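Local atomic coordinates of MutT/nudix family protein (Deinococcus radiodurans, PDB entry 2W4E), a protein that probably hydrolyses ADP-ribose to AMP and ribose 5-phosphate with the help of magnesium, as a pyrophosphatase of the Nudix family. Residues Arg6-Leu11 with Gly48-Arg53; Glu18-Arg23 with Glu57-Ala62; Pro85-Gly90 with Trp133-Glu138. All coordinates share one frame; numbering follows the deposited sequence. Where two conformers were deposited one is given.

Interaction 1 of 3, residues Arg6-Leu11 with Gly48-Arg53; sequences RAVFIL and GAAAAR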
ATOM      1  N   ARG A   6      -3.701 -14.954   7.649  1.00 31.48           N
ATOM      2  CA  ARG A   6      -4.423 -13.932   6.888  1.00 30.03           C
ATOM      3  C   ARG A   6      -4.952 -12.873   7.846  1.00 28.19           C
ATOM      4  O   ARG A   6      -5.303 -13.190   8.974  1.00 27.93           O
ATOM      5  CB  ARG A   6      -5.600 -14.553   6.126  1.00 30.80           C
ATOM      6  CG  ARG A   6      -5.221 -15.695   5.180  1.00 34.21           C
ATOM      7  CD  ARG A   6      -6.419 -16.309   4.444  1.00 36.88           C
ATOM      8  NE  ARG A   6      -7.315 -17.066   5.333  1.00 40.88           N
ATOM      9  CZ  ARG A   6      -8.590 -17.364   5.066  1.00 44.09           C
ATOM     10  NH1 ARG A   6      -9.167 -16.978   3.930  1.00 44.76           N
ATOM     11  NH2 ARG A   6      -9.301 -18.045   5.957  1.00 47.02           N
ATOM     12  N   ALA A   7      -5.029 -11.618   7.392  1.00 26.18           N
ATOM     13  CA  ALA A   7      -5.751 -10.591   8.141  1.00 24.07           C
ATOM     14  C   ALA A   7      -6.632  -9.866   7.137  1.00 23.34           C
ATOM     15  O   ALA A   7      -6.322  -9.831   5.927  1.00 22.64           O
ATOM     16  CB  ALA A   7      -4.773  -9.625   8.792  1.00 23.91           C
ATOM     17  N   VAL A   8      -7.715  -9.287   7.643  0.50 22.87           N
ATOM     18  CA  VAL A   8      -8.648  -8.528   6.827  0.50 21.55           C
ATOM     19  C   VAL A   8      -8.543  -7.052   7.183  0.50 21.93           C
ATOM     20  O   VAL A   8      -8.323  -6.721   8.338  0.50 21.95           O
ATOM     21  CB  VAL A   8     -10.083  -9.091   7.005  0.50 22.33           C
ATOM     22  CG1 VAL A   8     -10.549  -8.981   8.461  0.50 18.19           C
ATOM     23  CG2 VAL A   8     -11.011  -8.408   6.067  0.50 21.97           C
ATOM     24  N   PHE A   9      -8.606  -6.173   6.178  1.00 21.67           N
ATOM     25  CA  PHE A   9      -8.548  -4.740   6.411  1.00 22.16           C
ATOM     26  C   PHE A   9      -9.830  -4.205   5.819  1.00 21.38           C
ATOM     27  O   PHE A   9     -10.228  -4.595   4.725  1.00 22.85           O
ATOM     28  CB  PHE A   9      -7.329  -4.116   5.714  1.00 21.95           C
ATOM     29  CG  PHE A   9      -6.074  -4.210   6.520  1.00 23.09           C
ATOM     30  CD1 PHE A   9      -5.518  -3.072   7.101  1.00 23.38           C
ATOM     31  CD2 PHE A   9      -5.457  -5.447   6.731  1.00 23.76           C
ATOM     32  CE1 PHE A   9      -4.358  -3.154   7.909  1.00 20.91           C
ATOM     33  CE2 PHE A   9      -4.311  -5.532   7.533  1.00 22.54           C
ATOM     34  CZ  PHE A   9      -3.768  -4.378   8.116  1.00 25.10           C
ATOM     35  N   ILE A  10     -10.480  -3.325   6.555  1.00 20.71           N
ATOM     36  CA  ILE A  10     -11.775  -2.793   6.177  1.00 18.53           C
ATOM     37  C   ILE A  10     -11.781  -1.291   6.203  1.00 17.96           C
ATOM     38  O   ILE A  10     -11.611  -0.659   7.279  1.00 17.87           O
ATOM     39  CB  ILE A  10     -12.914  -3.276   7.149  1.00 18.81           C
ATOM     40  CG1 ILE A  10     -13.008  -4.803   7.204  1.00 20.77           C
ATOM     41  CG2 ILE A  10     -14.289  -2.679   6.699  1.00 18.91           C
ATOM     42  CD1 ILE A  10     -12.268  -5.385   8.361  1.00 23.62           C
ATOM     43  N   LEU A  11     -12.052  -0.705   5.049  1.00 17.33           N
ATOM     44  CA  LEU A  11     -12.327   0.719   4.993  1.00 18.76           C
ATOM     45  C   LEU A  11     -13.855   0.944   5.139  1.00 17.03           C
ATOM     46  O   LEU A  11     -14.601   0.688   4.207  1.00 17.74           O
ATOM     47  CB  LEU A  11     -11.811   1.304   3.664  1.00 16.50           C
ATOM     48  CG  LEU A  11     -12.241   2.749   3.312  1.00 17.19           C
ATOM     49  CD1 LEU A  11     -11.838   3.715   4.471  1.00 17.18           C
ATOM     50  CD2 LEU A  11     -11.550   3.116   1.961  1.00 18.73           C
ATOM     51  N   GLY A  48     -15.309 -12.993   4.551  1.00 37.47           N
ATOM     52  CA  GLY A  48     -16.530 -12.187   4.726  1.00 35.24           C
ATOM     53  C   GLY A  48     -16.902 -12.087   6.185  1.00 33.98           C
ATOM     54  O   GLY A  48     -17.213 -11.007   6.682  1.00 32.54           O
ATOM     55  N   ALA A  49     -16.804 -13.221   6.896  1.00 33.26           N
ATOM     56  CA  ALA A  49     -17.206 -13.299   8.304  1.00 32.75           C
ATOM     57  C   ALA A  49     -16.216 -12.648   9.256  1.00 32.48           C
ATOM     58  O   ALA A  49     -16.622 -11.984  10.229  1.00 33.41           O
ATOM     59  CB  ALA A  49     -17.465 -14.763   8.719  1.00 33.33           C
ATOM     60  N   ALA A  50     -14.920 -12.847   9.008  1.00 31.23           N
ATOM     61  CA  ALA A  50     -13.890 -12.131   9.773  1.00 30.33           C
ATOM     62  C   ALA A  50     -14.100 -10.601   9.648  1.00 29.38           C
ATOM     63  O   ALA A  50     -14.014  -9.851  10.640  1.00 29.21           O
ATOM     64  CB  ALA A  50     -12.499 -12.512   9.256  1.00 29.77           C
ATOM     65  N   ALA A  51     -14.374 -10.162   8.429  1.00 28.80           N
ATOM     66  CA  ALA A  51     -14.572  -8.714   8.146  1.00 29.30           C
ATOM     67  C   ALA A  51     -15.708  -8.095   8.974  1.00 28.92           C
ATOM     68  O   ALA A  51     -15.481  -7.123   9.679  1.00 29.58           O
ATOM     69  CB  ALA A  51     -14.734  -8.447   6.625  1.00 28.29           C
ATOM     70  N   ALA A  52     -16.898  -8.701   8.964  1.00 30.07           N
ATOM     71  CA  ALA A  52     -18.022  -8.208   9.769  1.00 29.52           C
ATOM     72  C   ALA A  52     -17.725  -8.225  11.280  1.00 29.58           C
ATOM     73  O   ALA A  52     -17.994  -7.243  11.993  1.00 29.61           O
ATOM     74  CB  ALA A  52     -19.283  -8.983   9.445  1.00 29.92           C
ATOM     75  N   ARG A  53     -17.110  -9.313  11.748  1.00 29.08           N
ATOM     76  CA  ARG A  53     -16.739  -9.445  13.132  1.00 29.18           C
ATOM     77  C   ARG A  53     -15.834  -8.301  13.598  1.00 28.91           C
ATOM     78  O   ARG A  53     -16.083  -7.654  14.623  1.00 29.07           O
ATOM     79  CB  ARG A  53     -16.053 -10.817  13.408  1.00 29.29           C
ATOM     80  CG  ARG A  53     -15.727 -10.925  14.877  1.00 30.60           C
ATOM     81  CD  ARG A  53     -14.879 -12.099  15.365  1.00 34.05           C
ATOM     82  NE  ARG A  53     -13.921 -12.561  14.375  1.00 36.23           N
ATOM     83  CZ  ARG A  53     -12.718 -12.043  14.198  1.00 37.42           C
ATOM     84  NH1 ARG A  53     -12.311 -11.013  14.948  1.00 40.75           N
ATOM     85  NH2 ARG A  53     -11.922 -12.550  13.265  1.00 36.96           N
TER
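The carbonyl oxygen of Ala51 meets the end of Ile10: CD1 of Ile10 lies 3.9 Å from O of Ala51, a van der Waals contact of a methyl with a backbone oxygen, not a polar bond, and CG1 of the same isoleucine touches Ala51 CB at 4.1 Å. Two residues earlier, on the same face of the strand, Val8 meets the same alanine. Its CG2, anti to the backbone N (CG1 at chi1 61°), reaches Ala51 CB at 3.8 Å, while CG1 spreads toward the preceding residue, 4.1 Å from Ala50 CB. Val8 was deposited in two conformers, and these contacts belong to one of them. The helix axis passes 8.4 Å from the strand, crossing it at -54°. This N-terminally truncated chain holds the Nudix domain, and the helix belongs to its Nudix box, residues 39-60, which in this family bears the metal-binding glutamates. Arg53, farther along the helix, forms salt bridges with Glu45 and Glu57, while Val8 and Ile10 also touch Leu86 and Ala88 of the adjacent strand 82-93. The contact is purely van der Waals, without a polar bond, so the seating of helix on sheet rests on shape and on the small alanine side chains.

Interaction 2 of 3, residues Glu18-Arg23 with Glu57-Ala62; sequences EAVLIR and EEVGGA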
ATOM      1  N   GLU A  18     -18.577   9.409   5.074  1.00 24.69           N
ATOM      2  CA  GLU A  18     -17.497   9.565   6.035  1.00 25.21           C
ATOM      3  C   GLU A  18     -16.771   8.250   6.200  1.00 25.04           C
ATOM      4  O   GLU A  18     -17.400   7.174   6.166  1.00 24.96           O
ATOM      5  CB  GLU A  18     -18.055   9.950   7.380  1.00 25.56           C
ATOM      6  CG  GLU A  18     -18.996  11.119   7.277  1.00 28.47           C
ATOM      7  CD  GLU A  18     -19.977  11.055   8.395  1.00 34.68           C
ATOM      8  OE1 GLU A  18     -20.733  10.044   8.485  1.00 36.34           O
ATOM      9  OE2 GLU A  18     -19.967  11.989   9.211  1.00 34.35           O
ATOM     10  N   ALA A  19     -15.453   8.324   6.339  1.00 24.05           N
ATOM     11  CA  ALA A  19     -14.673   7.129   6.655  1.00 24.83           C
ATOM     12  C   ALA A  19     -14.673   6.943   8.162  1.00 24.90           C
ATOM     13  O   ALA A  19     -14.577   7.914   8.914  1.00 26.01           O
ATOM     14  CB  ALA A  19     -13.236   7.280   6.146  1.00 24.44           C
ATOM     15  N   VAL A  20     -14.753   5.702   8.603  1.00 24.15           N
ATOM     16  CA  VAL A  20     -14.620   5.402  10.007  1.00 24.03           C
ATOM     17  C   VAL A  20     -13.218   4.864  10.286  1.00 24.54           C
ATOM     18  O   VAL A  20     -12.967   3.676  10.069  1.00 23.99           O
ATOM     19  CB  VAL A  20     -15.697   4.405  10.486  1.00 23.96           C
ATOM     20  CG1 VAL A  20     -15.601   4.212  12.019  1.00 23.68           C
ATOM     21  CG2 VAL A  20     -17.108   4.915  10.053  1.00 23.27           C
ATOM     22  N   LEU A  21     -12.336   5.741  10.771  1.00 22.98           N
ATOM     23  CA  LEU A  21     -10.954   5.374  11.102  1.00 25.23           C
ATOM     24  C   LEU A  21     -10.766   5.119  12.581  1.00 24.85           C
ATOM     25  O   LEU A  21     -11.640   5.403  13.376  1.00 24.92           O
ATOM     26  CB  LEU A  21      -9.981   6.485  10.662  1.00 23.66           C
ATOM     27  CG  LEU A  21     -10.212   6.958   9.239  1.00 25.91           C
ATOM     28  CD1 LEU A  21      -9.172   8.013   8.781  1.00 25.21           C
ATOM     29  CD2 LEU A  21     -10.145   5.713   8.332  1.00 27.21           C
ATOM     30  N   ILE A  22      -9.606   4.585  12.941  1.00 25.71           N
ATOM     31  CA  ILE A  22      -9.207   4.474  14.338  1.00 26.28           C
ATOM     32  C   ILE A  22      -7.816   5.067  14.571  1.00 27.10           C
ATOM     33  O   ILE A  22      -6.997   5.136  13.634  1.00 26.64           O
ATOM     34  CB  ILE A  22      -9.203   3.022  14.832  1.00 26.24           C
ATOM     35  CG1 ILE A  22      -8.268   2.161  13.953  1.00 24.93           C
ATOM     36  CG2 ILE A  22     -10.641   2.467  14.884  1.00 26.75           C
ATOM     37  CD1 ILE A  22      -8.088   0.740  14.451  1.00 23.70           C
ATOM     38  N   ARG A  23      -7.567   5.511  15.805  1.00 27.87           N
ATOM     39  CA  ARG A  23      -6.202   5.871  16.232  1.00 28.65           C
ATOM     40  C   ARG A  23      -5.890   4.829  17.250  1.00 28.27           C
ATOM     41  O   ARG A  23      -6.556   4.713  18.275  1.00 29.73           O
ATOM     42  CB  ARG A  23      -6.055   7.299  16.810  1.00 28.96           C
ATOM     43  CG  ARG A  23      -6.334   8.448  15.800  1.00 32.87           C
ATOM     44  CD  ARG A  23      -5.809   9.832  16.273  1.00 37.12           C
ATOM     45  NE  ARG A  23      -6.327  10.893  15.391  1.00 44.02           N
ATOM     46  CZ  ARG A  23      -7.289  11.762  15.704  1.00 45.23           C
ATOM     47  NH1 ARG A  23      -7.866  11.738  16.897  1.00 46.48           N
ATOM     48  NH2 ARG A  23      -7.686  12.665  14.810  1.00 48.70           N
ATOM     49  N   GLU A  57     -16.543  -5.492  16.326  1.00 32.80           N
ATOM     50  CA  GLU A  57     -15.715  -5.446  17.522  1.00 34.08           C
ATOM     51  C   GLU A  57     -14.868  -4.176  17.654  1.00 33.65           C
ATOM     52  O   GLU A  57     -14.757  -3.614  18.752  1.00 34.07           O
ATOM     53  CB  GLU A  57     -14.827  -6.699  17.617  1.00 35.47           C
ATOM     54  CG  GLU A  57     -15.613  -7.986  17.604  1.00 39.12           C
ATOM     55  CD  GLU A  57     -14.732  -9.262  17.738  1.00 44.91           C
ATOM     56  OE1 GLU A  57     -15.297 -10.282  18.190  1.00 45.26           O
ATOM     57  OE2 GLU A  57     -13.517  -9.260  17.390  1.00 44.71           O
ATOM     58  N   GLU A  58     -14.291  -3.685  16.559  1.00 32.98           N
ATOM     59  CA  GLU A  58     -13.376  -2.551  16.670  1.00 31.92           C
ATOM     60  C   GLU A  58     -14.062  -1.193  16.726  1.00 31.48           C
ATOM     61  O   GLU A  58     -13.569  -0.318  17.416  1.00 31.66           O
ATOM     62  CB  GLU A  58     -12.298  -2.536  15.556  1.00 32.76           C
ATOM     63  CG  GLU A  58     -11.028  -3.246  15.949  1.00 35.64           C
ATOM     64  CD  GLU A  58      -9.811  -2.781  15.155  1.00 38.44           C
ATOM     65  OE1 GLU A  58      -8.696  -2.784  15.720  1.00 40.37           O
ATOM     66  OE2 GLU A  58      -9.956  -2.420  13.971  1.00 34.54           O
ATOM     67  N   VAL A  59     -15.153  -0.990  15.985  1.00 29.64           N
ATOM     68  CA  VAL A  59     -15.769   0.339  15.914  1.00 28.74           C
ATOM     69  C   VAL A  59     -17.273   0.326  16.153  1.00 28.29           C
ATOM     70  O   VAL A  59     -17.918   1.373  16.050  1.00 27.78           O
ATOM     71  CB  VAL A  59     -15.524   1.073  14.547  1.00 29.02           C
ATOM     72  CG1 VAL A  59     -14.068   1.510  14.390  1.00 29.54           C
ATOM     73  CG2 VAL A  59     -16.017   0.231  13.356  1.00 27.78           C
ATOM     74  N   GLY A  60     -17.802  -0.858  16.428  1.00 27.60           N
ATOM     75  CA  GLY A  60     -19.242  -1.063  16.676  1.00 28.55           C
ATOM     76  C   GLY A  60     -20.019  -0.812  15.396  1.00 27.75           C
ATOM     77  O   GLY A  60     -21.062  -0.175  15.423  1.00 27.22           O
ATOM     78  N   GLY A  61     -19.495  -1.290  14.276  1.00 27.31           N
ATOM     79  CA  GLY A  61     -20.063  -0.929  12.969  1.00 26.65           C
ATOM     80  C   GLY A  61     -20.742  -2.115  12.339  1.00 25.27           C
ATOM     81  O   GLY A  61     -20.411  -3.242  12.674  1.00 25.79           O
ATOM     82  N   ALA A  62     -21.708  -1.865  11.437  1.00 24.30           N
ATOM     83  CA  ALA A  62     -22.239  -2.892  10.524  1.00 22.52           C
ATOM     84  C   ALA A  62     -22.371  -2.270   9.144  1.00 22.15           C
ATOM     85  O   ALA A  62     -22.616  -1.090   9.033  1.00 22.01           O
ATOM     86  CB  ALA A  62     -23.600  -3.364  11.000  1.00 24.53           C
TER
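Val59 CG1 is the methyl on which both strand residues converge. Ile22 CG2 touches it at 3.6 Å, the two side chains crossing at about a right angle, and Val20 CG1 comes to 3.9 Å from Val59 CG1 at a slant. The other branch of Ile22 goes to the neighbouring helix residue. Its CD1 comes obliquely, off the carboxylate plane of Glu58 and out past the oxygens, 3.7 Å from Glu58 OE2 and 3.8 Å from Glu58 OE1. This division of labour follows from the first torsion of Ile22 (chi1 57°), which tucks CG1 between backbone N and carbonyl carbon and turns CG2 toward the valine.

Beyond this shell, the Glu58 carboxylate is held by the backbone N of Ala38, which donates to OE2, and the side chain also packs on Val37 and Ile104. Arg106 NH2 donates to Val59 O, and Gly60, with a phi of 67°, turns the chain into the short strand 61-62. Strand 18-26 is fixed as the middle member of the antiparallel sheet: Ile22 bonds through its backbone to Glu35, and Leu21 to Val107. The contact thus sets the C-terminal part of the Nudix-box helix against a second sheet. Its chemistry is mixed: branched aliphatic groups bury Val59, and the isoleucine methyl lies against the two oxygens of a carboxylate whose polar partner comes from strand 37-40, so that Glu58 is held by packing and by a backbone N-H together.

Interaction 3 of 3, residues Pro85-Gly90 with Trp133-Glu138; sequences PLLALG and WQARGE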
ATOM      1  N   PRO A  85      -7.933  -6.569   1.664  1.00 20.78           N
ATOM      2  CA  PRO A  85      -8.692  -5.341   1.930  1.00 21.32           C
ATOM      3  C   PRO A  85     -10.138  -5.405   1.427  1.00 21.83           C
ATOM      4  O   PRO A  85     -10.398  -6.039   0.387  1.00 22.29           O
ATOM      5  CB  PRO A  85      -7.885  -4.252   1.210  1.00 21.23           C
ATOM      6  CG  PRO A  85      -7.192  -4.963   0.074  1.00 21.21           C
ATOM      7  CD  PRO A  85      -7.014  -6.435   0.528  1.00 21.21           C
ATOM      8  N   LEU A  86     -11.077  -4.834   2.199  1.00 20.91           N
ATOM      9  CA  LEU A  86     -12.453  -4.651   1.727  1.00 21.23           C
ATOM     10  C   LEU A  86     -12.953  -3.221   1.961  1.00 20.19           C
ATOM     11  O   LEU A  86     -12.653  -2.588   3.011  1.00 20.78           O
ATOM     12  CB  LEU A  86     -13.444  -5.678   2.332  1.00 21.36           C
ATOM     13  CG  LEU A  86     -13.207  -7.165   1.927  1.00 23.51           C
ATOM     14  CD1 LEU A  86     -12.434  -7.841   2.998  1.00 25.92           C
ATOM     15  CD2 LEU A  86     -14.524  -7.943   1.654  1.00 26.74           C
ATOM     16  N   LEU A  87     -13.741  -2.745   1.009  1.00 18.32           N
ATOM     17  CA  LEU A  87     -14.526  -1.529   1.208  1.00 18.32           C
ATOM     18  C   LEU A  87     -15.937  -1.864   1.765  1.00 18.28           C
ATOM     19  O   LEU A  87     -16.722  -2.590   1.122  1.00 18.89           O
ATOM     20  CB  LEU A  87     -14.648  -0.812  -0.113  1.00 17.60           C
ATOM     21  CG  LEU A  87     -15.586   0.396  -0.152  1.00 18.03           C
ATOM     22  CD1 LEU A  87     -15.071   1.529   0.821  1.00 14.19           C
ATOM     23  CD2 LEU A  87     -15.656   0.911  -1.584  1.00 16.01           C
ATOM     24  N   ALA A  88     -16.254  -1.339   2.939  1.00 19.24           N
ATOM     25  CA  ALA A  88     -17.603  -1.510   3.525  1.00 19.08           C
ATOM     26  C   ALA A  88     -18.428  -0.203   3.364  1.00 20.27           C
ATOM     27  O   ALA A  88     -17.983   0.894   3.743  1.00 18.70           O
ATOM     28  CB  ALA A  88     -17.493  -1.940   5.006  1.00 19.99           C
ATOM     29  N   LEU A  89     -19.629  -0.321   2.792  1.00 19.52           N
ATOM     30  CA  LEU A  89     -20.463   0.866   2.522  1.00 20.81           C
ATOM     31  C   LEU A  89     -21.712   0.842   3.378  1.00 21.63           C
ATOM     32  O   LEU A  89     -22.064  -0.210   3.972  1.00 21.31           O
ATOM     33  CB  LEU A  89     -20.826   0.933   1.021  1.00 20.89           C
ATOM     34  CG  LEU A  89     -19.486   0.957   0.254  1.00 23.50           C
ATOM     35  CD1 LEU A  89     -19.556   0.325  -1.098  1.00 27.96           C
ATOM     36  CD2 LEU A  89     -18.848   2.382   0.185  1.00 23.42           C
ATOM     37  N   GLY A  90     -22.394   1.982   3.450  1.00 21.48           N
ATOM     38  CA  GLY A  90     -23.638   2.033   4.240  1.00 22.49           C
ATOM     39  C   GLY A  90     -23.436   1.710   5.714  1.00 22.90           C
ATOM     40  O   GLY A  90     -24.343   1.195   6.370  1.00 22.32           O
ATOM     41  N   TRP A 133      -6.087   3.897  -1.481  1.00 18.69           N
ATOM     42  CA  TRP A 133      -5.848   4.052  -2.895  1.00 19.61           C
ATOM     43  C   TRP A 133      -6.697   3.059  -3.686  1.00 20.08           C
ATOM     44  O   TRP A 133      -7.322   3.437  -4.659  1.00 21.20           O
ATOM     45  CB  TRP A 133      -4.366   3.878  -3.244  1.00 19.45           C
ATOM     46  CG  TRP A 133      -3.559   5.063  -2.932  1.00 19.61           C
ATOM     47  CD1 TRP A 133      -2.628   5.185  -1.938  1.00 22.16           C
ATOM     48  CD2 TRP A 133      -3.597   6.326  -3.606  1.00 19.96           C
ATOM     49  NE1 TRP A 133      -2.074   6.450  -1.957  1.00 20.17           N
ATOM     50  CE2 TRP A 133      -2.654   7.175  -2.963  1.00 20.07           C
ATOM     51  CE3 TRP A 133      -4.314   6.819  -4.693  1.00 22.17           C
ATOM     52  CZ2 TRP A 133      -2.425   8.489  -3.375  1.00 22.05           C
ATOM     53  CZ3 TRP A 133      -4.077   8.131  -5.122  1.00 21.91           C
ATOM     54  CH2 TRP A 133      -3.123   8.943  -4.465  1.00 22.93           C
ATOM     55  N   GLN A 134      -6.699   1.787  -3.294  1.00 20.41           N
ATOM     56  CA  GLN A 134      -7.443   0.786  -4.090  1.00 21.49           C
ATOM     57  C   GLN A 134      -8.957   1.043  -4.082  1.00 21.51           C
ATOM     58  O   GLN A 134      -9.628   0.708  -5.044  1.00 21.86           O
ATOM     59  CB  GLN A 134      -7.187  -0.638  -3.550  1.00 21.41           C
ATOM     60  CG  GLN A 134      -5.759  -1.211  -3.745  1.00 23.20           C
ATOM     61  CD  GLN A 134      -5.629  -2.528  -2.950  1.00 28.48           C
ATOM     62  OE1 GLN A 134      -6.440  -2.790  -2.052  1.00 33.70           O
ATOM     63  NE2 GLN A 134      -4.639  -3.318  -3.246  1.00 24.99           N
ATOM     64  N   ALA A 135      -9.498   1.632  -3.007  1.00 21.05           N
ATOM     65  CA  ALA A 135     -10.944   1.903  -2.927  1.00 21.31           C
ATOM     66  C   ALA A 135     -11.388   3.175  -3.685  1.00 22.52           C
ATOM     67  O   ALA A 135     -12.579   3.421  -3.863  1.00 21.25           O
ATOM     68  CB  ALA A 135     -11.358   2.037  -1.446  1.00 21.21           C
ATOM     69  N   ARG A 136     -10.423   3.989  -4.095  1.00 22.81           N
ATOM     70  CA  ARG A 136     -10.713   5.372  -4.550  1.00 24.17           C
ATOM     71  C   ARG A 136     -11.586   5.405  -5.801  1.00 24.81           C
ATOM     72  O   ARG A 136     -12.518   6.200  -5.876  1.00 25.48           O
ATOM     73  CB  ARG A 136      -9.397   6.137  -4.785  1.00 22.30           C
ATOM     74  CG  ARG A 136      -9.585   7.617  -5.081  1.00 25.04           C
ATOM     75  CD  ARG A 136      -8.216   8.314  -5.258  1.00 26.78           C
ATOM     76  NE  ARG A 136      -8.448   9.754  -5.148  1.00 31.91           N
ATOM     77  CZ  ARG A 136      -7.551  10.673  -4.827  1.00 36.04           C
ATOM     78  NH1 ARG A 136      -6.283  10.345  -4.565  1.00 38.15           N
ATOM     79  NH2 ARG A 136      -7.925  11.945  -4.782  1.00 36.85           N
ATOM     80  N   GLY A 137     -11.295   4.526  -6.764  1.00 26.04           N
ATOM     81  CA  GLY A 137     -12.082   4.448  -8.026  1.00 26.35           C
ATOM     82  C   GLY A 137     -13.549   4.148  -7.726  1.00 27.09           C
ATOM     83  O   GLY A 137     -14.461   4.877  -8.178  1.00 26.96           O
ATOM     84  N   GLU A 138     -13.778   3.095  -6.944  1.00 26.18           N
ATOM     85  CA  GLU A 138     -15.140   2.769  -6.440  1.00 27.04           C
ATOM     86  C   GLU A 138     -15.870   3.945  -5.762  1.00 25.07           C
ATOM     87  O   GLU A 138     -17.039   4.211  -6.044  1.00 25.90           O
ATOM     88  CB  GLU A 138     -15.060   1.560  -5.493  1.00 26.29           C
ATOM     89  CG  GLU A 138     -16.365   0.913  -5.154  1.00 32.37           C
ATOM     90  CD  GLU A 138     -17.073   0.206  -6.343  1.00 36.49           C
ATOM     91  OE1 GLU A 138     -16.464  -0.606  -7.076  1.00 41.08           O
ATOM     92  OE2 GLU A 138     -18.269   0.463  -6.528  1.00 40.23           O
TER
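In the alpha/beta/alpha sandwich of the Nudix fold, helix 126-141 lies along the face of the mixed sheet opposite the Nudix helix, and here it rests on strand 82-93. Segment 133-138 passes 9.1 Å from strand 85-89 at a crossing angle of -40°, and Pro85 and Leu87, two residues apart on one face of the strand, meet it. Pro85 presents the ring atom CG to the amide oxygen of Gln134, with only 3.1 Å between Pro85 CG and Gln134 OE1, a tight CH-to-oxygen approach. The two side chains cross at about a right angle. The other end of the amide settles its rotation, since Gln134 NE2 donates to Pro70 O.

Farther along, Leu87 reaches Ala135 and, about a turn farther on, Glu138. Its CD2 packs on the aliphatic stem of Glu138, 3.6 Å from Glu138 CG and 4.0 Å from Glu138 CB, and its CD1 lies 4.4 Å from Ala135 CB. Bending at chi2 (67°) turns the Glu138 carboxylate away from the line of its stem, and the group is taken by two arginines later in the chain: OE2 pairs with Arg142 NE, OE1 with Arg141 NH2. The helix is kinked at Gly137 and Glu138, whose N atoms make no bond to the preceding turn.

Outside, Trp133 meets Trp133 of the second subunit with ring planes about 15° apart, so the same helix serves both sheet and dimer interface. Gln134 OE1 faces the proline ring, whereas Gln134 NE2 and both carboxylate oxygens of Glu138 have partners outside the contact, which probably fixes the amide against Pro85 and the Glu138 stem against Leu87.

Overall arrangement
From the N terminus, strand 6-14 runs first and strand 18-26 follows it directly; helix 47-59 then returns to both. Interaction 1 closes a loop from the first strand to the early helix, and interaction 2 one from the second strand to the helix end, so the two cross along the chain. They meet where Leu11 CD1 packs on Ala19 CB. Interaction 3 comes in series, closing the loop from strand 82-93 through strand 104-110 and helix 111-120 to helix 126-141. Strands 6-14 and 82-93 are parallel neighbours, bonded through Leu86 to Phe9 and Leu11. Together the contacts bind one helix across two sheets and a second to the opposite face of the mixed sheet.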